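Side-chain contacts in mercuric reductase (Metallosphaera sedula, PDB 4YWO), which probably uses NADPH to reduce mercuric ion to elemental mercury, working as an FAD-containing homodimer of the pyridine nucleotide-disulfide oxidoreductase family: residues Y71-A74 against R75-G79; S88-E91 against K92-L95; E98-T102 against K103-L107; V378-A381 against E382-S386. One frame throughout, in Å; residues are numbered along the deposited sequence.

Contact 1 (Y71-A74 against R75-G79); sequences YKKA and REVTG
E76 divides its carboxylate between two lysines of the preceding turn. K73 NZ gives E76 OE2 a hydrogen-bonded salt bridge of 3.1 Å, arriving from above the carboxylate plane, while the ion pair from K72 NZ to E76 OE1 is long at 3.7 Å. Both lysines send CG anti to the backbone N, and the off-staggered bend of K72 at chi2 (144°) carries its chain alongside the glutamate, CE 3.5 Å from E76 OE1. K73 NZ also bonds a glycerol, and K72 has a weak, distant partner in D228.

R75 folds back along the helix, one face of its guanidinium against K72 CA, near the rim of the group. V82 O takes a hydrogen bond from its NH1. In the last turn T78 holds OG1 between its backbone N and carbonyl carbon (chi1 61°) and bonds A74 O at 2.7 Å; T78 N reaches the same oxygen from the opposite face of the carbonyl plane. G79, with positive phi, then leaves the helix.

This is the C-terminal end of helix 58-78, at the dimer interface: A74 and Y71 pack on V77 of the second subunit, and Y71 also touches P84 and P85 of the loop toward helix 87-110.

Contact 2 (S88-E91 against K92-L95); sequences SFQE and KDGL
K92 curls back over the carbonyl of F89, one turn earlier in helix 87-110, a helix of the Rossmann-type, FAD-binding part of the chain. Its CB lies 3.5 Å from F89 O and almost as near S88 O. CG and CD then pass F89 O at greater range, and the bend at chi3 (94°) turns the chain round, so that CE returns to 3.3 Å from the same oxygen. CE also comes near the F89 ring, obliquely to it, 4.2 Å from CD1. At the tip, the hydrogen bonds of NZ to F89 O (3.3 Å), to L168 O and, within a salt bridge, to OD1 of the adjoining D93 are all weak. The ammonium of this buried lysine is thus shared among two carbonyls and a carboxylate, which probably helps to offset its burial.

K92 also packs against P60 and M64 of helix 58-78, and F89 rests on M64 as well. The nearest FAD atoms are about 10 Å from the K92 side chain.

The backbone is wound more tightly here than in a regular alpha-helix. K92 N bonds S88 O only weakly, whereas the next two amides reach three residues back. D93 N donates to Q90 O at 3.0 Å and G94 N to E91 O at 3.2 Å, each amide standing well above the plane of its carbonyl.

Contact 3 (E98-T102 against K103-L107); sequences EMRKT and KYEDL
K101 NZ and D106 OD1 form a salt bridge of 3.0 Å across five residues, D106 OD1 accepting through its syn lone pair. K101 runs extended until chi4 (-56°) turns NZ over to the aspartate. R100 and E105 do not pair directly, R100 NE staying 4.3 Å from E105 OE2. A water joins them instead, accepting from R100 NH1 at 3.1 Å and donating to E105 OE1 at 2.8 Å. R100 NH2 has its own hydrogen bond to N55 OD1.

The i to i+5 spacing follows from a pi-type widening of helix 87-110 at 103-105. R100 O takes a straight bond from E105 N, 167° at the hydrogen, and a weak one from Y104 N; D106 N likewise reaches five residues back, to K101 O.

R100 CD comes 3.1 Å from E105 OE2, a tight approach of aliphatic chain to carboxylate oxygen. Y104 CB sits 3.3 Å from R100 O, which lies at the ring's edge, in its plane. The ring then meets F28 edge-to-face and touches V54 of helix 51-56; the Y104 side chain comes to about 7 Å from the FAD. M99, also on V54, packs against E382 of the second subunit.

Contact 4 (V378-A381 against E382-S386); sequences VAKA and EIINS
V378, at the N-cap position, opens a helix of little more than one turn. Its carbonyl accepts from E382 N, A379 O from I383 N, and K380 O from I384 N at 3.0 Å. A Schellman motif then ends the helix: S386 N donates to A381 O at 2.8 Å in a nearly straight bond (173°), N385 N bonds E382 O, and N385 adopts positive phi as the C-prime residue.

Among the side chains, K380 and I384 meet at about a right angle, K380 CE 3.8 Å from I384 CG2. The lysine bends at chi2 and chi4 on its way to P438 O, to which NZ is hydrogen-bonded. I384 places CG1 between its own N and carbonyl carbon (chi1 70°), bringing that atom to 3.2 Å from K380 O. E382 runs extended toward the N-terminal end, its CG 3.5 Å from V378 O, while A381 CB lies 3.4 Å from S386 O.

Helix 379-383 follows strand 368-374 and precedes strand 390-396, neighbours at one side of the antiparallel sheet of the dimerisation domain. S386 OG bonds E408 just past strand 399-407. On the partner's side, R63 of the second subunit donates to I383 O and, in the conformer modelled here, to N385 OD1, a less certain bond; Y66 of that subunit, on its helix 58-78, packs against I384.

Contacts 2 and 3 are successive parts of helix 87-110, their centres 16 Å apart, the first tightly wound and the second widened. Contact 1 closes the preceding helix; its nearest atoms are about 6 Å from those of contact 2, although the centres lie 22 Å apart. Contact 4 belongs to the dimerisation domain and, within one chain, is about 38 Å from contact 3, centre to centre. The dimer brings contact 4 of one subunit against contact 3 of the other. The Y104 side chain ties contact 3 to the FAD, about 7 Å away, and contact 4 lies near F437, which binds FAD, though not that of its own chain; contact 1 is remote from the annotated sites.

Contact 1 (Y71-A74 against R75-G79)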
ATOM      1  N   TYR A  71      12.667 -11.417  11.777  1.00 13.82           N
ATOM      2  CA  TYR A  71      13.055 -12.538  12.667  1.00 14.29           C
ATOM      3  C   TYR A  71      11.859 -13.253  13.178  1.00 14.62           C
ATOM      4  O   TYR A  71      11.925 -14.545  13.346  1.00 14.83           O
ATOM      5  CB  TYR A  71      13.985 -12.084  13.856  1.00 14.24           C
ATOM      6  CG  TYR A  71      15.404 -11.957  13.499  1.00 13.89           C
ATOM      7  CD1 TYR A  71      15.906 -10.871  12.814  1.00 15.40           C
ATOM      8  CD2 TYR A  71      16.340 -12.939  13.875  1.00 16.37           C
ATOM      9  CE1 TYR A  71      17.228 -10.773  12.421  1.00 15.89           C
ATOM     10  CE2 TYR A  71      17.654 -12.812  13.499  1.00 15.95           C
ATOM     11  CZ  TYR A  71      18.127 -11.816  12.802  1.00 18.12           C
ATOM     12  OH  TYR A  71      19.445 -11.675  12.395  1.00 21.23           O
ATOM     13  N   LYS A  72      10.766 -12.562  13.525  1.00 14.97           N
ATOM     14  CA  LYS A  72       9.539 -13.191  13.969  1.00 17.06           C
ATOM     15  C   LYS A  72       9.054 -14.148  12.870  1.00 17.94           C
ATOM     16  O   LYS A  72       8.681 -15.295  13.170  1.00 18.16           O
ATOM     17  CB  LYS A  72       8.459 -12.168  14.340  1.00 20.78           C
ATOM     18  CG  LYS A  72       7.136 -12.852  14.700  1.00 24.27           C
ATOM     19  CD  LYS A  72       6.315 -12.251  15.770  1.00 32.96           C
ATOM     20  CE  LYS A  72       5.018 -13.028  16.193  1.00 35.56           C
ATOM     21  NZ  LYS A  72       5.386 -14.279  16.834  1.00 44.54           N
ATOM     22  N   LYS A  73       9.037 -13.684  11.643  1.00 15.36           N
ATOM     23  CA  LYS A  73       8.573 -14.566  10.540  1.00 15.87           C
ATOM     24  C   LYS A  73       9.457 -15.759  10.415  1.00 17.99           C
ATOM     25  O   LYS A  73       8.968 -16.892  10.191  1.00 19.05           O
ATOM     26  CB  LYS A  73       8.269 -13.837   9.235  1.00 21.24           C
ATOM     27  CG  LYS A  73       7.433 -14.720   8.309  1.00 24.63           C
ATOM     28  CD  LYS A  73       6.035 -14.922   8.890  1.00 29.00           C
ATOM     29  CE  LYS A  73       5.158 -15.777   8.046  1.00 37.04           C
ATOM     30  NZ  LYS A  73       3.941 -16.004   8.871  1.00 39.63           N
ATOM     31  N   ALA A  74      10.752 -15.523  10.459  1.00 16.73           N
ATOM     32  CA  ALA A  74      11.712 -16.652  10.422  1.00 19.34           C
ATOM     33  C   ALA A  74      11.456 -17.692  11.520  1.00 21.80           C
ATOM     34  O   ALA A  74      11.548 -18.937  11.234  1.00 20.28           O
ATOM     35  CB  ALA A  74      13.130 -16.174  10.433  1.00 18.73           C
ATOM     36  N   ARG A  75      11.094 -17.262  12.735  1.00 18.60           N
ATOM     37  CA  ARG A  75      10.751 -18.214  13.852  1.00 21.17           C
ATOM     38  C   ARG A  75       9.484 -18.915  13.557  1.00 22.58           C
ATOM     39  O   ARG A  75       9.350 -20.119  13.818  1.00 24.91           O
ATOM     40  CB  ARG A  75      10.471 -17.492  15.161  1.00 22.10           C
ATOM     41  CG  ARG A  75      11.716 -16.979  15.775  1.00 22.42           C
ATOM     42  CD  ARG A  75      11.483 -16.621  17.222  1.00 22.53           C
ATOM     43  NE  ARG A  75      10.614 -15.510  17.517  1.00 21.72           N
ATOM     44  CZ  ARG A  75      10.923 -14.235  17.289  1.00 21.00           C
ATOM     45  NH1 ARG A  75      12.081 -13.890  16.722  1.00 20.25           N
ATOM     46  NH2 ARG A  75      10.026 -13.320  17.605  1.00 22.68           N
ATOM     47  N   GLU A  76       8.492 -18.219  12.992  1.00 20.93           N
ATOM     48  CA  GLU A  76       7.228 -18.933  12.607  1.00 25.73           C
ATOM     49  C   GLU A  76       7.413 -19.971  11.574  1.00 23.69           C
ATOM     50  O   GLU A  76       6.792 -21.060  11.686  1.00 27.16           O
ATOM     51  CB  GLU A  76       6.126 -17.958  12.182  1.00 28.15           C
ATOM     52  CG  GLU A  76       5.669 -17.038  13.287  1.00 33.41           C
ATOM     53  CD  GLU A  76       4.582 -16.112  12.818  1.00 44.76           C
ATOM     54  OE1 GLU A  76       4.514 -14.996  13.334  1.00 49.37           O
ATOM     55  OE2 GLU A  76       3.782 -16.547  11.928  1.00 59.89           O
ATOM     56  N   VAL A  77       8.228 -19.741  10.569  1.00 20.67           N
ATOM     57  CA  VAL A  77       8.408 -20.646   9.445  1.00 20.33           C
ATOM     58  C   VAL A  77       9.258 -21.832   9.886  1.00 24.81           C
ATOM     59  O   VAL A  77       8.968 -22.970   9.489  1.00 27.08           O
ATOM     60  CB  VAL A  77       9.094 -19.922   8.248  1.00 22.79           C
ATOM     61  CG1 VAL A  77       9.589 -20.868   7.205  1.00 23.82           C
ATOM     62  CG2 VAL A  77       8.070 -18.884   7.664  1.00 22.64           C
ATOM     63  N   THR A  78      10.301 -21.576  10.647  1.00 22.03           N
ATOM     64  CA  THR A  78      11.331 -22.633  10.938  1.00 22.95           C
ATOM     65  C   THR A  78      11.039 -23.311  12.246  1.00 25.56           C
ATOM     66  O   THR A  78      11.528 -24.438  12.467  1.00 31.61           O
ATOM     67  CB  THR A  78      12.776 -22.083  10.998  1.00 26.17           C
ATOM     68  OG1 THR A  78      12.835 -21.110  12.055  1.00 24.40           O
ATOM     69  CG2 THR A  78      13.259 -21.481   9.782  1.00 28.23           C
ATOM     70  N   GLY A  79      10.327 -22.717  13.148  1.00 23.66           N
ATOM     71  CA  GLY A  79      10.155 -23.221  14.499  1.00 27.98           C
ATOM     72  C   GLY A  79      11.383 -23.001  15.386  1.00 31.96           C
ATOM     73  O   GLY A  79      11.352 -23.439  16.586  1.00 34.54           O
TER

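Contact 2 (S88-E91 against K92-L95)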
ATOM      1  N   SER A  88      22.117  -5.609  16.381  1.00 21.45           N
ATOM      2  CA  SER A  88      21.290  -4.955  15.367  0.50 20.62           C
ATOM      3  C   SER A  88      20.972  -3.504  15.746  1.00 21.13           C
ATOM      4  O   SER A  88      20.710  -2.718  14.862  1.00 21.99           O
ATOM      5  CB  SER A  88      20.019  -5.770  15.082  0.50 19.13           C
ATOM      6  OG  SER A  88      19.280  -5.878  16.297  0.50 19.37           O
ATOM      7  N   PHE A  89      21.001  -3.178  17.019  1.00 20.41           N
ATOM      8  CA  PHE A  89      20.796  -1.715  17.420  1.00 22.99           C
ATOM      9  C   PHE A  89      21.960  -0.852  16.975  1.00 25.47           C
ATOM     10  O   PHE A  89      21.810   0.247  16.364  1.00 25.66           O
ATOM     11  CB  PHE A  89      20.564  -1.554  18.898  1.00 22.30           C
ATOM     12  CG  PHE A  89      19.227  -2.015  19.415  1.00 22.10           C
ATOM     13  CD1 PHE A  89      18.112  -1.177  19.361  1.00 19.57           C
ATOM     14  CD2 PHE A  89      19.056  -3.275  19.999  1.00 22.16           C
ATOM     15  CE1 PHE A  89      16.871  -1.620  19.886  1.00 21.32           C
ATOM     16  CE2 PHE A  89      17.840  -3.699  20.501  1.00 24.40           C
ATOM     17  CZ  PHE A  89      16.724  -2.868  20.414  1.00 22.07           C
ATOM     18  N   GLN A  90      23.171  -1.405  17.146  1.00 25.86           N
ATOM     19  CA  GLN A  90      24.339  -0.715  16.625  1.00 32.07           C
ATOM     20  C   GLN A  90      24.455  -0.717  15.089  1.00 29.67           C
ATOM     21  O   GLN A  90      24.789   0.285  14.523  1.00 32.94           O
ATOM     22  CB  GLN A  90      25.627  -1.266  17.312  1.00 36.86           C
ATOM     23  CG  GLN A  90      26.877  -0.435  17.036  1.00 52.21           C
ATOM     24  CD  GLN A  90      27.755  -1.011  15.949  1.00 59.39           C
ATOM     25  OE1 GLN A  90      28.140  -2.178  16.003  1.00 72.16           O
ATOM     26  NE2 GLN A  90      28.105  -0.186  14.963  1.00 64.58           N
ATOM     27  N   GLU A  91      24.080  -1.772  14.367  1.00 29.91           N
ATOM     28  CA  GLU A  91      24.058  -1.775  12.922  1.00 32.11           C
ATOM     29  C   GLU A  91      23.210  -0.671  12.296  1.00 34.74           C
ATOM     30  O   GLU A  91      23.540  -0.140  11.255  1.00 36.89           O
ATOM     31  CB  GLU A  91      23.598  -3.144  12.359  1.00 43.30           C
ATOM     32  CG  GLU A  91      23.064  -3.035  10.896  1.00 50.06           C
ATOM     33  CD  GLU A  91      22.264  -4.230  10.324  1.00 59.38           C
ATOM     34  OE1 GLU A  91      21.288  -4.767  10.959  1.00 48.67           O
ATOM     35  OE2 GLU A  91      22.584  -4.602   9.157  1.00 61.90           O
ATOM     36  N   LYS A  92      22.051  -0.397  12.917  1.00 25.34           N
ATOM     37  CA  LYS A  92      21.071   0.624  12.484  1.00 26.57           C
ATOM     38  C   LYS A  92      21.719   1.990  12.538  1.00 29.76           C
ATOM     39  O   LYS A  92      21.373   2.898  11.752  1.00 25.54           O
ATOM     40  CB  LYS A  92      19.853   0.560  13.436  1.00 30.40           C
ATOM     41  CG  LYS A  92      19.348   1.933  13.933  1.00 37.47           C
ATOM     42  CD  LYS A  92      18.285   1.685  14.935  1.00 42.97           C
ATOM     43  CE  LYS A  92      18.804   1.680  16.356  1.00 32.76           C
ATOM     44  NZ  LYS A  92      19.716   2.794  16.691  1.00 33.30           N
ATOM     45  N   ASP A  93      22.762   2.152  13.369  1.00 28.50           N
ATOM     46  CA  ASP A  93      23.439   3.482  13.429  1.00 29.69           C
ATOM     47  C   ASP A  93      24.127   3.839  12.094  1.00 27.62           C
ATOM     48  O   ASP A  93      24.109   4.976  11.657  1.00 26.29           O
ATOM     49  CB  ASP A  93      24.488   3.503  14.536  1.00 36.15           C
ATOM     50  CG  ASP A  93      23.905   3.440  15.935  1.00 39.48           C
ATOM     51  OD1 ASP A  93      22.720   3.699  16.197  1.00 40.42           O
ATOM     52  OD2 ASP A  93      24.717   3.182  16.846  1.00 55.90           O
ATOM     53  N   GLY A  94      24.573   2.850  11.355  1.00 28.36           N
ATOM     54  CA  GLY A  94      25.049   3.096   9.999  1.00 24.76           C
ATOM     55  C   GLY A  94      24.050   3.671   8.994  1.00 26.27           C
ATOM     56  O   GLY A  94      24.369   4.554   8.187  1.00 26.08           O
ATOM     57  N   LEU A  95      22.821   3.141   9.042  1.00 23.27           N
ATOM     58  CA  LEU A  95      21.740   3.617   8.184  1.00 24.25           C
ATOM     59  C   LEU A  95      21.369   5.052   8.594  1.00 19.93           C
ATOM     60  O   LEU A  95      21.172   5.899   7.732  1.00 22.57           O
ATOM     61  CB  LEU A  95      20.532   2.662   8.349  1.00 23.26           C
ATOM     62  CG  LEU A  95      19.285   3.187   7.691  1.00 25.99           C
ATOM     63  CD1 LEU A  95      19.399   3.236   6.183  1.00 30.07           C
ATOM     64  CD2 LEU A  95      18.130   2.250   8.057  1.00 33.57           C
TER

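Contact 3 (E98-T102 against K103-L107)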
ATOM      1  N   GLU A  98      24.099   7.406   7.247  1.00 22.83           N
ATOM      2  CA  GLU A  98      23.947   7.547   5.843  1.00 25.57           C
ATOM      3  C   GLU A  98      22.746   8.408   5.483  1.00 23.93           C
ATOM      4  O   GLU A  98      22.836   9.306   4.637  1.00 22.83           O
ATOM      5  CB  GLU A  98      23.760   6.174   5.151  1.00 30.10           C
ATOM      6  CG  GLU A  98      23.442   6.318   3.660  1.00 36.96           C
ATOM      7  CD  GLU A  98      22.551   5.207   3.028  1.00 47.88           C
ATOM      8  OE1 GLU A  98      22.291   5.354   1.822  1.00 52.51           O
ATOM      9  OE2 GLU A  98      22.118   4.194   3.651  1.00 47.00           O
ATOM     10  N   MET A  99      21.614   8.171   6.125  1.00 21.53           N
ATOM     11  CA  MET A  99      20.458   8.972   5.778  1.00 24.70           C
ATOM     12  C   MET A  99      20.578  10.440   6.222  1.00 23.86           C
ATOM     13  O   MET A  99      20.104  11.338   5.555  1.00 23.98           O
ATOM     14  CB  MET A  99      19.201   8.313   6.326  1.00 25.51           C
ATOM     15  CG  MET A  99      18.965   6.968   5.671  1.00 32.84           C
ATOM     16  SD  MET A  99      17.400   6.086   6.141  1.00 41.64           S
ATOM     17  CE  MET A  99      16.527   7.649   6.045  1.00 25.98           C
ATOM     18  N   ARG A 100      21.231  10.652   7.350  1.00 21.67           N
ATOM     19  CA  ARG A 100      21.464  12.008   7.906  1.00 22.47           C
ATOM     20  C   ARG A 100      22.337  12.762   6.895  1.00 24.15           C
ATOM     21  O   ARG A 100      22.076  13.927   6.543  1.00 24.08           O
ATOM     22  CB  ARG A 100      22.054  11.997   9.285  1.00 24.48           C
ATOM     23  CG  ARG A 100      22.220  13.394   9.890  1.00 26.09           C
ATOM     24  CD  ARG A 100      23.308  13.371  10.945  1.00 33.86           C
ATOM     25  NE  ARG A 100      22.988  12.494  11.993  1.00 40.32           N
ATOM     26  CZ  ARG A 100      23.816  11.635  12.572  1.00 29.13           C
ATOM     27  NH1 ARG A 100      25.070  11.413  12.187  1.00 36.67           N
ATOM     28  NH2 ARG A 100      23.309  10.947  13.519  1.00 30.85           N
ATOM     29  N   LYS A 101      23.330  12.072   6.358  1.00 23.00           N
ATOM     30  CA  LYS A 101      24.194  12.696   5.337  1.00 28.20           C
ATOM     31  C   LYS A 101      23.449  13.031   4.057  1.00 26.39           C
ATOM     32  O   LYS A 101      23.415  14.179   3.626  1.00 28.53           O
ATOM     33  CB  LYS A 101      25.444  11.871   5.062  1.00 27.25           C
ATOM     34  CG  LYS A 101      26.423  12.556   4.099  1.00 35.85           C
ATOM     35  CD  LYS A 101      27.741  11.825   4.113  1.00 41.34           C
ATOM     36  CE  LYS A 101      28.789  12.586   3.281  1.00 47.87           C
ATOM     37  NZ  LYS A 101      28.306  12.800   1.868  1.00 47.67           N
ATOM     38  N   THR A 102      22.775  12.065   3.455  1.00 24.77           N
ATOM     39  CA  THR A 102      22.216  12.246   2.124  1.00 29.91           C
ATOM     40  C   THR A 102      21.000  13.164   2.094  1.00 28.96           C
ATOM     41  O   THR A 102      20.841  13.963   1.183  1.00 31.51           O
ATOM     42  CB  THR A 102      21.855  10.858   1.486  1.00 34.16           C
ATOM     43  OG1 THR A 102      20.927  10.158   2.325  1.00 39.80           O
ATOM     44  CG2 THR A 102      23.036  10.030   1.419  1.00 31.22           C
ATOM     45  N   LYS A 103      20.202  13.112   3.157  1.00 25.10           N
ATOM     46  CA  LYS A 103      18.926  13.808   3.264  1.00 27.79           C
ATOM     47  C   LYS A 103      18.981  15.156   3.981  1.00 24.38           C
ATOM     48  O   LYS A 103      18.006  15.933   3.902  1.00 25.52           O
ATOM     49  CB  LYS A 103      17.874  12.912   3.935  1.00 33.89           C
ATOM     50  CG  LYS A 103      17.695  11.541   3.262  1.00 42.50           C
ATOM     51  CD  LYS A 103      16.754  11.590   2.059  1.00 52.13           C
ATOM     52  CE  LYS A 103      17.184  12.572   0.961  1.00 60.83           C
ATOM     53  NZ  LYS A 103      16.502  12.364  -0.350  1.00 65.47           N
ATOM     54  N   TYR A 104      20.047  15.412   4.729  1.00 24.36           N
ATOM     55  CA  TYR A 104      20.174  16.647   5.510  1.00 24.81           C
ATOM     56  C   TYR A 104      21.531  17.320   5.363  1.00 23.62           C
ATOM     57  O   TYR A 104      21.569  18.390   4.818  1.00 25.14           O
ATOM     58  CB  TYR A 104      19.892  16.383   7.001  1.00 24.99           C
ATOM     59  CG  TYR A 104      18.476  15.843   7.200  1.00 25.70           C
ATOM     60  CD1 TYR A 104      17.381  16.717   7.254  1.00 25.46           C
ATOM     61  CD2 TYR A 104      18.250  14.504   7.295  1.00 26.23           C
ATOM     62  CE1 TYR A 104      16.134  16.268   7.422  1.00 26.93           C
ATOM     63  CE2 TYR A 104      16.972  14.033   7.494  1.00 29.91           C
ATOM     64  CZ  TYR A 104      15.935  14.896   7.566  1.00 27.45           C
ATOM     65  OH  TYR A 104      14.605  14.434   7.724  1.00 32.80           O
ATOM     66  N   GLU A 105      22.635  16.678   5.773  1.00 24.87           N
ATOM     67  CA  GLU A 105      23.920  17.354   5.724  1.00 25.29           C
ATOM     68  C   GLU A 105      24.277  17.743   4.299  1.00 30.29           C
ATOM     69  O   GLU A 105      24.811  18.860   4.035  1.00 28.95           O
ATOM     70  CB  GLU A 105      25.025  16.481   6.332  1.00 26.44           C
ATOM     71  CG  GLU A 105      24.858  16.289   7.852  1.00 30.62           C
ATOM     72  CD  GLU A 105      25.581  15.086   8.547  1.00 37.45           C
ATOM     73  OE1 GLU A 105      26.111  14.185   7.888  1.00 40.05           O
ATOM     74  OE2 GLU A 105      25.579  15.058   9.805  1.00 42.19           O
ATOM     75  N   ASP A 106      23.999  16.890   3.331  1.00 29.65           N
ATOM     76  CA  ASP A 106      24.392  17.242   1.970  1.00 34.23           C
ATOM     77  C   ASP A 106      23.572  18.427   1.452  1.00 36.05           C
ATOM     78  O   ASP A 106      23.999  19.132   0.550  1.00 32.57           O
ATOM     79  CB  ASP A 106      24.220  16.066   0.995  1.00 34.26           C
ATOM     80  CG  ASP A 106      25.342  14.988   1.123  1.00 38.55           C
ATOM     81  OD1 ASP A 106      26.376  15.159   1.800  1.00 36.91           O
ATOM     82  OD2 ASP A 106      25.113  13.914   0.538  1.00 46.65           O
ATOM     83  N   LEU A 107      22.361  18.605   1.976  1.00 30.17           N
ATOM     84  CA  LEU A 107      21.516  19.728   1.545  1.00 30.75           C
ATOM     85  C   LEU A 107      22.032  21.105   1.999  1.00 30.86           C
ATOM     86  O   LEU A 107      21.667  22.124   1.387  1.00 35.14           O
ATOM     87  CB  LEU A 107      20.089  19.533   1.982  1.00 35.01           C
ATOM     88  CG  LEU A 107      19.417  18.278   1.441  1.00 39.63           C
ATOM     89  CD1 LEU A 107      17.905  18.457   1.600  1.00 37.94           C
ATOM     90  CD2 LEU A 107      19.857  18.018   0.027  1.00 45.51           C
TER
HETATM   91  O   HOH W   1      25.831  11.681   9.184  1.00 39.55           O

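Contact 4 (V378-A381 against E382-S386)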
ATOM      1  N   VAL A 378     -11.443  -9.800   3.386  1.00 16.43           N
ATOM      2  CA  VAL A 378     -10.623  -9.296   2.283  1.00 15.39           C
ATOM      3  C   VAL A 378      -9.803 -10.426   1.715  1.00 15.17           C
ATOM      4  O   VAL A 378      -9.015 -11.061   2.468  1.00 14.66           O
ATOM      5  CB  VAL A 378      -9.750  -8.123   2.838  1.00 14.82           C
ATOM      6  CG1 VAL A 378      -8.824  -7.560   1.781  1.00 16.04           C
ATOM      7  CG2 VAL A 378     -10.663  -6.997   3.317  1.00 15.43           C
ATOM      8  N   ALA A 379      -9.928 -10.770   0.417  1.00 15.92           N
ATOM      9  CA  ALA A 379      -9.248 -11.941  -0.084  1.00 15.15           C
ATOM     10  C   ALA A 379      -7.779 -11.933   0.205  1.00 13.76           C
ATOM     11  O   ALA A 379      -7.248 -12.921   0.623  1.00 15.36           O
ATOM     12  CB  ALA A 379      -9.409 -12.069  -1.610  1.00 16.86           C
ATOM     13  N   LYS A 380      -7.098 -10.798  -0.038  1.00 13.03           N
ATOM     14  CA  LYS A 380      -5.671 -10.837   0.127  1.00 14.47           C
ATOM     15  C   LYS A 380      -5.273 -11.140   1.586  1.00 14.34           C
ATOM     16  O   LYS A 380      -4.291 -11.774   1.868  1.00 14.18           O
ATOM     17  CB  LYS A 380      -5.017  -9.497  -0.341  1.00 15.74           C
ATOM     18  CG  LYS A 380      -3.492  -9.533  -0.330  1.00 15.74           C
ATOM     19  CD  LYS A 380      -2.960 -10.700  -1.195  1.00 17.66           C
ATOM     20  CE  LYS A 380      -1.512 -10.667  -1.634  1.00 20.14           C
ATOM     21  NZ  LYS A 380      -1.267  -9.556  -2.597  1.00 20.71           N
ATOM     22  N   ALA A 381      -6.054 -10.626   2.528  1.00 14.34           N
ATOM     23  CA  ALA A 381      -5.779 -10.854   3.970  1.00 14.70           C
ATOM     24  C   ALA A 381      -5.900 -12.358   4.303  1.00 13.29           C
ATOM     25  O   ALA A 381      -5.057 -12.924   5.044  1.00 15.22           O
ATOM     26  CB  ALA A 381      -6.707 -10.035   4.849  1.00 17.20           C
ATOM     27  N   GLU A 382      -6.827 -13.069   3.652  1.00 15.39           N
ATOM     28  CA  GLU A 382      -6.904 -14.513   3.769  1.00 16.27           C
ATOM     29  C   GLU A 382      -5.705 -15.219   3.148  1.00 16.33           C
ATOM     30  O   GLU A 382      -5.075 -16.147   3.747  1.00 16.77           O
ATOM     31  CB  GLU A 382      -8.261 -14.957   3.152  1.00 17.95           C
ATOM     32  CG  GLU A 382      -9.496 -14.292   3.763  1.00 21.99           C
ATOM     33  CD  GLU A 382     -10.858 -14.466   3.024  1.00 32.45           C
ATOM     34  OE1 GLU A 382     -11.071 -15.614   2.577  1.00 35.31           O
ATOM     35  OE2 GLU A 382     -11.653 -13.447   2.876  1.00 35.68           O
ATOM     36  N   ILE A 383      -5.292 -14.759   1.983  1.00 14.88           N
ATOM     37  CA  ILE A 383      -4.177 -15.350   1.241  1.00 15.45           C
ATOM     38  C   ILE A 383      -2.834 -15.269   1.990  1.00 16.04           C
ATOM     39  O   ILE A 383      -2.063 -16.232   2.030  1.00 18.42           O
ATOM     40  CB  ILE A 383      -4.052 -14.714  -0.171  1.00 15.33           C
ATOM     41  CG1 ILE A 383      -5.236 -15.111  -1.044  1.00 17.05           C
ATOM     42  CG2 ILE A 383      -2.709 -15.058  -0.882  1.00 17.30           C
ATOM     43  CD1 ILE A 383      -5.382 -14.272  -2.298  1.00 18.01           C
ATOM     44  N   ILE A 384      -2.634 -14.161   2.723  1.00 13.64           N
ATOM     45  CA  ILE A 384      -1.375 -13.939   3.433  1.00 15.13           C
ATOM     46  C   ILE A 384      -1.472 -14.172   4.929  1.00 16.78           C
ATOM     47  O   ILE A 384      -0.600 -13.713   5.663  1.00 16.41           O
ATOM     48  CB  ILE A 384      -0.807 -12.521   3.096  1.00 15.25           C
ATOM     49  CG1 ILE A 384      -1.649 -11.383   3.708  1.00 16.32           C
ATOM     50  CG2 ILE A 384      -0.585 -12.307   1.613  1.00 16.05           C
ATOM     51  CD1 ILE A 384      -1.174  -9.952   3.549  1.00 16.34           C
ATOM     52  N   ASN A 385      -2.525 -14.828   5.351  1.00 16.38           N
ATOM     53  CA  ASN A 385      -2.682 -15.210   6.762  0.50 17.84           C
ATOM     54  C   ASN A 385      -2.644 -14.000   7.694  1.00 20.19           C
ATOM     55  O   ASN A 385      -1.921 -13.988   8.715  1.00 20.46           O
ATOM     56  CB  ASN A 385      -1.576 -16.234   7.145  0.50 20.03           C
ATOM     57  CG  ASN A 385      -1.826 -17.601   6.558  0.50 22.12           C
ATOM     58  OD1 ASN A 385      -2.895 -17.858   6.008  0.50 25.73           O
ATOM     59  ND2 ASN A 385      -0.833 -18.509   6.667  0.50 27.05           N
ATOM     60  N   SER A 386      -3.375 -12.940   7.329  1.00 15.53           N
ATOM     61  CA  SER A 386      -3.390 -11.721   8.170  1.00 16.53           C
ATOM     62  C   SER A 386      -4.790 -11.216   8.310  1.00 14.58           C
ATOM     63  O   SER A 386      -5.191 -10.142   7.878  1.00 14.95           O
ATOM     64  CB  SER A 386      -2.424 -10.683   7.567  1.00 17.96           C
ATOM     65  OG  SER A 386      -2.253  -9.650   8.557  1.00 19.18           O
TER